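Local coordinates for protein putative 2-dehydro-3-deoxygalactonokinase (Sinorhizobium meliloti, PDB 3T69) that probably phosphorylates 2-dehydro-3-deoxy-D-galactonate with ATP, the second step in breaking down D-galactonate, at residues T208-V222 with Q239-L253. Residues are numbered along the deposited sequence; the frame is centred on the assembly and turned at random.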
loop_
_atom_site.group_PDB
_atom_site.type_symbol
_atom_site.label_atom_id
_atom_site.label_comp_id
_atom_site.label_asym_id
_atom_site.label_seq_id
_atom_site.Cartn_x
_atom_site.Cartn_y
_atom_site.Cartn_z
ATOM N N THR B 208 14.732 -3.870 -2.438
ATOM C CA THR B 208 13.390 -4.354 -2.820
ATOM C C THR B 208 13.344 -5.172 -4.130
ATOM O O THR B 208 12.674 -6.212 -4.152
ATOM C CB THR B 208 12.351 -3.258 -2.802
ATOM O OG1 THR B 208 12.630 -2.376 -1.704
ATOM C CG2 THR B 208 11.014 -3.838 -2.605
ATOM N N ARG B 209 14.069 -4.743 -5.184
ATOM C CA ARG B 209 14.112 -5.493 -6.453
ATOM C C ARG B 209 14.710 -6.891 -6.224
ATOM O O ARG B 209 14.254 -7.883 -6.810
ATOM C CB ARG B 209 14.810 -4.680 -7.598
ATOM C CG ARG B 209 14.993 -5.385 -8.984
ATOM C CD ARG B 209 16.120 -6.387 -8.881
ATOM N NE ARG B 209 16.738 -6.808 -10.119
ATOM C CZ ARG B 209 16.245 -7.713 -10.966
ATOM N NH1 ARG B 209 15.058 -8.300 -10.746
ATOM N NH2 ARG B 209 16.949 -8.011 -12.074
ATOM N N GLU B 210 15.698 -6.951 -5.334
ATOM C CA GLU B 210 16.310 -8.216 -4.882
ATOM C C GLU B 210 15.447 -9.076 -3.907
ATOM O O GLU B 210 15.520 -10.312 -3.938
ATOM C CB GLU B 210 17.680 -7.937 -4.235
ATOM C CG GLU B 210 18.745 -7.273 -5.174
ATOM C CD GLU B 210 20.017 -6.796 -4.409
ATOM O OE1 GLU B 210 20.083 -6.903 -3.148
ATOM O OE2 GLU B 210 20.967 -6.309 -5.063
ATOM N N ASN B 211 14.644 -8.435 -3.043
ATOM C CA ASN B 211 13.801 -9.172 -2.090
ATOM C C ASN B 211 12.310 -8.779 -2.108
ATOM O O ASN B 211 11.774 -8.338 -1.105
ATOM C CB ASN B 211 14.333 -8.980 -0.693
ATOM C CG ASN B 211 15.778 -9.374 -0.574
ATOM O OD1 ASN B 211 16.101 -10.564 -0.619
ATOM N ND2 ASN B 211 16.673 -8.371 -0.404
ATOM N N PRO B 212 11.632 -8.937 -3.246
ATOM C CA PRO B 212 10.219 -8.598 -3.288
ATOM C C PRO B 212 9.381 -9.092 -2.071
ATOM O O PRO B 212 8.558 -8.349 -1.535
ATOM C CB PRO B 212 9.761 -9.274 -4.580
ATOM C CG PRO B 212 10.828 -10.289 -4.915
ATOM C CD PRO B 212 12.069 -9.596 -4.487
ATOM N N ALA B 213 9.630 -10.322 -1.620
ATOM C CA ALA B 213 8.899 -10.924 -0.483
ATOM C C ALA B 213 8.808 -10.048 0.759
ATOM O O ALA B 213 7.812 -10.137 1.509
ATOM C CB ALA B 213 9.456 -12.294 -0.133
ATOM N N LEU B 214 9.824 -9.212 0.964
ATOM C CA LEU B 214 9.968 -8.419 2.182
ATOM C C LEU B 214 9.381 -7.041 2.075
ATOM O O LEU B 214 9.529 -6.231 2.998
ATOM C CB LEU B 214 11.439 -8.247 2.545
ATOM C CG LEU B 214 12.228 -9.489 2.994
ATOM C CD1 LEU B 214 13.739 -9.205 3.169
ATOM C CD2 LEU B 214 11.643 -10.100 4.253
ATOM N N ALA B 215 8.747 -6.743 0.956
ATOM C CA ALA B 215 8.254 -5.379 0.707
ATOM C C ALA B 215 7.521 -4.675 1.876
ATOM O O ALA B 215 7.843 -3.489 2.159
ATOM C CB ALA B 215 7.418 -5.335 -0.557
ATOM N N THR B 216 6.583 -5.370 2.549
ATOM C CA THR B 216 5.729 -4.737 3.581
ATOM C C THR B 216 6.424 -4.697 4.948
ATOM O O THR B 216 6.001 -3.995 5.876
ATOM C CB THR B 216 4.369 -5.412 3.680
ATOM O OG1 THR B 216 4.576 -6.807 3.900
ATOM C CG2 THR B 216 3.552 -5.217 2.333
ATOM N N ASN B 217 7.519 -5.436 5.050
ATOM C CA ASN B 217 8.451 -5.229 6.122
ATOM C C ASN B 217 9.319 -3.995 5.836
ATOM O O ASN B 217 9.396 -3.061 6.656
ATOM C CB ASN B 217 9.299 -6.470 6.329
ATOM C CG ASN B 217 10.500 -6.213 7.191
ATOM O OD1 ASN B 217 10.387 -5.880 8.367
ATOM N ND2 ASN B 217 11.654 -6.341 6.613
ATOM N N LEU B 218 9.935 -3.984 4.649
ATOM C CA LEU B 218 10.766 -2.821 4.218
ATOM C C LEU B 218 10.035 -1.508 4.410
ATOM O O LEU B 218 10.608 -0.568 4.967
ATOM C CB LEU B 218 11.247 -2.969 2.783
ATOM C CG LEU B 218 12.220 -4.168 2.640
ATOM C CD1 LEU B 218 12.365 -4.701 1.196
ATOM C CD2 LEU B 218 13.580 -3.871 3.268
ATOM N N LEU B 219 8.753 -1.475 4.050
ATOM C CA LEU B 219 7.959 -0.270 4.262
ATOM C C LEU B 219 7.857 0.093 5.739
ATOM O O LEU B 219 7.943 1.273 6.098
ATOM C CB LEU B 219 6.568 -0.421 3.667
ATOM C CG LEU B 219 6.486 -0.564 2.138
ATOM C CD1 LEU B 219 5.105 -1.004 1.676
ATOM C CD2 LEU B 219 6.852 0.743 1.489
ATOM N N PHE B 220 7.729 -0.908 6.615
ATOM C CA PHE B 220 7.632 -0.562 7.999
ATOM C C PHE B 220 8.930 0.039 8.506
ATOM O O PHE B 220 8.914 0.980 9.293
ATOM C CB PHE B 220 7.160 -1.718 8.878
ATOM C CG PHE B 220 6.996 -1.313 10.314
ATOM C CD1 PHE B 220 5.977 -0.466 10.680
ATOM C CD2 PHE B 220 7.928 -1.702 11.277
ATOM C CE1 PHE B 220 5.818 -0.035 12.016
ATOM C CE2 PHE B 220 7.775 -1.309 12.597
ATOM C CZ PHE B 220 6.710 -0.455 12.968
ATOM N N SER B 221 10.027 -0.432 7.974
ATOM C CA SER B 221 11.337 0.014 8.348
ATOM C C SER B 221 11.568 1.478 8.108
ATOM O O SER B 221 12.344 2.072 8.781
ATOM C CB SER B 221 12.388 -0.839 7.681
ATOM O OG SER B 221 12.561 -2.024 8.421
ATOM N N VAL B 222 10.930 2.086 7.139
ATOM C CA VAL B 222 11.160 3.491 7.035
ATOM C C VAL B 222 10.673 4.176 8.307
ATOM O O VAL B 222 11.311 5.060 8.773
ATOM C CB VAL B 222 10.638 4.139 5.730
ATOM C CG1 VAL B 222 10.389 3.153 4.667
ATOM C CG2 VAL B 222 9.508 5.011 5.969
ATOM N N GLN B 239 13.334 6.351 0.359
ATOM C CA GLN B 239 13.193 4.938 0.746
ATOM C C GLN B 239 11.794 4.427 0.363
ATOM O O GLN B 239 11.644 3.401 -0.344
ATOM C CB GLN B 239 13.345 4.856 2.246
ATOM C CG GLN B 239 14.069 3.658 2.753
ATOM C CD GLN B 239 14.339 3.779 4.252
ATOM O OE1 GLN B 239 14.439 4.901 4.794
ATOM N NE2 GLN B 239 14.491 2.623 4.929
ATOM N N LEU B 240 10.777 5.176 0.797
ATOM C CA LEU B 240 9.417 4.892 0.388
ATOM C C LEU B 240 9.245 4.768 -1.126
ATOM O O LEU B 240 8.694 3.754 -1.606
ATOM C CB LEU B 240 8.431 5.924 0.927
ATOM C CG LEU B 240 6.972 5.655 0.534
ATOM C CD1 LEU B 240 6.508 4.296 0.992
ATOM C CD2 LEU B 240 6.086 6.672 1.199
ATOM N N SER B 241 9.681 5.788 -1.874
ATOM C CA SER B 241 9.488 5.763 -3.290
ATOM C C SER B 241 10.296 4.615 -3.847
ATOM O O SER B 241 9.798 3.812 -4.659
ATOM C CB SER B 241 9.939 7.065 -3.907
ATOM O OG SER B 241 9.768 6.972 -5.312
ATOM N N GLY B 242 11.526 4.496 -3.368
ATOM C CA GLY B 242 12.397 3.499 -3.863
ATOM C C GLY B 242 11.874 2.111 -3.678
ATOM O O GLY B 242 12.060 1.245 -4.574
ATOM N N THR B 243 11.224 1.861 -2.532
ATOM C CA THR B 243 10.740 0.502 -2.221
ATOM C C THR B 243 9.670 0.074 -3.201
ATOM O O THR B 243 9.715 -1.040 -3.808
ATOM C CB THR B 243 10.179 0.388 -0.752
ATOM O OG1 THR B 243 11.215 0.717 0.202
ATOM C CG2 THR B 243 9.655 -1.009 -0.497
ATOM N N LEU B 244 8.704 0.970 -3.348
ATOM C CA LEU B 244 7.578 0.765 -4.240
ATOM C C LEU B 244 8.070 0.510 -5.648
ATOM O O LEU B 244 7.618 -0.448 -6.314
ATOM C CB LEU B 244 6.697 1.997 -4.233
ATOM C CG LEU B 244 5.952 2.165 -2.922
ATOM C CD1 LEU B 244 5.059 3.365 -3.029
ATOM C CD2 LEU B 244 5.143 0.843 -2.524
ATOM N N ILE B 245 9.014 1.358 -6.092
ATOM C CA ILE B 245 9.509 1.245 -7.429
ATOM C C ILE B 245 10.350 -0.033 -7.589
ATOM O O ILE B 245 10.251 -0.760 -8.621
ATOM C CB ILE B 245 10.232 2.532 -7.924
ATOM C CG1 ILE B 245 9.224 3.648 -8.131
ATOM C CG2 ILE B 245 10.870 2.256 -9.286
ATOM C CD1 ILE B 245 9.764 5.050 -8.005
ATOM N N GLY B 246 11.151 -0.353 -6.578
ATOM C CA GLY B 246 11.947 -1.559 -6.696
ATOM C C GLY B 246 11.037 -2.741 -6.896
ATOM O O GLY B 246 11.344 -3.681 -7.644
ATOM N N LEU B 247 9.871 -2.667 -6.263
ATOM C CA LEU B 247 8.896 -3.783 -6.297
ATOM C C LEU B 247 8.260 -3.931 -7.653
ATOM O O LEU B 247 8.235 -5.042 -8.228
ATOM C CB LEU B 247 7.846 -3.593 -5.196
ATOM C CG LEU B 247 6.677 -4.535 -5.083
ATOM C CD1 LEU B 247 7.111 -5.946 -4.862
ATOM C CD2 LEU B 247 5.940 -4.086 -3.909
ATOM N N GLU B 248 7.779 -2.814 -8.188
ATOM C CA GLU B 248 7.390 -2.774 -9.613
ATOM C C GLU B 248 8.359 -3.477 -10.563
ATOM O O GLU B 248 7.955 -4.247 -11.446
ATOM C CB GLU B 248 7.308 -1.352 -10.093
ATOM C CG GLU B 248 6.869 -1.303 -11.544
ATOM C CD GLU B 248 6.435 0.084 -11.967
ATOM O OE1 GLU B 248 6.006 0.871 -11.080
ATOM O OE2 GLU B 248 6.537 0.377 -13.194
ATOM N N ILE B 249 9.654 -3.217 -10.399
ATOM C CA ILE B 249 10.556 -3.701 -11.417
ATOM C C ILE B 249 10.753 -5.172 -11.276
ATOM O O ILE B 249 10.731 -5.914 -12.278
ATOM C CB ILE B 249 11.872 -2.983 -11.390
ATOM C CG1 ILE B 249 11.667 -1.525 -11.785
ATOM C CG2 ILE B 249 12.885 -3.720 -12.285
ATOM C CD1 ILE B 249 12.807 -0.690 -11.299
ATOM N N ALA B 250 10.938 -5.596 -10.033
ATOM C CA ALA B 250 10.882 -7.021 -9.707
ATOM C C ALA B 250 9.761 -7.680 -10.446
ATOM O O ALA B 250 9.979 -8.663 -11.100
ATOM C CB ALA B 250 10.676 -7.213 -8.217
ATOM N N GLY B 251 8.561 -7.106 -10.353
ATOM C CA GLY B 251 7.395 -7.687 -10.984
ATOM C C GLY B 251 7.427 -7.611 -12.502
ATOM O O GLY B 251 7.181 -8.621 -13.208
ATOM N N ALA B 252 7.694 -6.413 -13.016
ATOM C CA ALA B 252 7.946 -6.268 -14.441
ATOM C C ALA B 252 8.951 -7.350 -14.919
ATOM O O ALA B 252 8.700 -8.065 -15.909
ATOM C CB ALA B 252 8.461 -4.914 -14.716
ATOM N N LEU B 253 10.055 -7.522 -14.192
ATOM C CA LEU B 253 11.072 -8.520 -14.602
ATOM C C LEU B 253 10.794 -9.978 -14.267
ATOM O O LEU B 253 11.685 -10.814 -14.420
ATOM C CB LEU B 253 12.457 -8.160 -14.040
ATOM C CG LEU B 253 13.034 -6.867 -14.619
ATOM C CD1 LEU B 253 14.521 -6.709 -14.264
ATOM C CD2 LEU B 253 12.804 -6.850 -16.131
HETATM O O HOH W 1 15.141 2.355 7.712
#
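A helical hairpin, the consecutive antiparallel helices 215-228 and 233-252, takes the C-terminal end of helix 199-210 against its second arm: T243 is a knob in the hole made by T208, A215, L218 and L219. Its CG2 lies 3.5 Å from T208 OG1 and 3.9 Å from L219 CD2. With CG2 anti to the backbone N (OG1 at chi1 -60°), T243 turns its methyl into the hole between the end of helix 199-210 and helix 215-228, and its hydroxyl back to its own helix, where OG1 donates to Q239 O at 2.8 Å from above the carbonyl plane. T208 OG1 likewise bonds back to A204 O. The axes of segments 215-222 and 239-252 lie 9.7 Å apart at closest approach, antiparallel at 173°; F220 and S221 also meet the second subunit. Close by, L219 CD2 touches L240 CD1 at 3.6 Å. Further along helix 233-252, G246 has no side chain to run into T208 CB and R209 N, which allows G246 CA and R209 CA to come within 4.5 Å. L253 CD1 lies over one face of the R209 guanidinium, 3.5 Å from R209 NH2. Q239 lays its amide alongside V222, and a water links Q239 NE2 to S221 O; an alanine in place of Q239 would probably strip V222 of that cover and cost the water its amide partner.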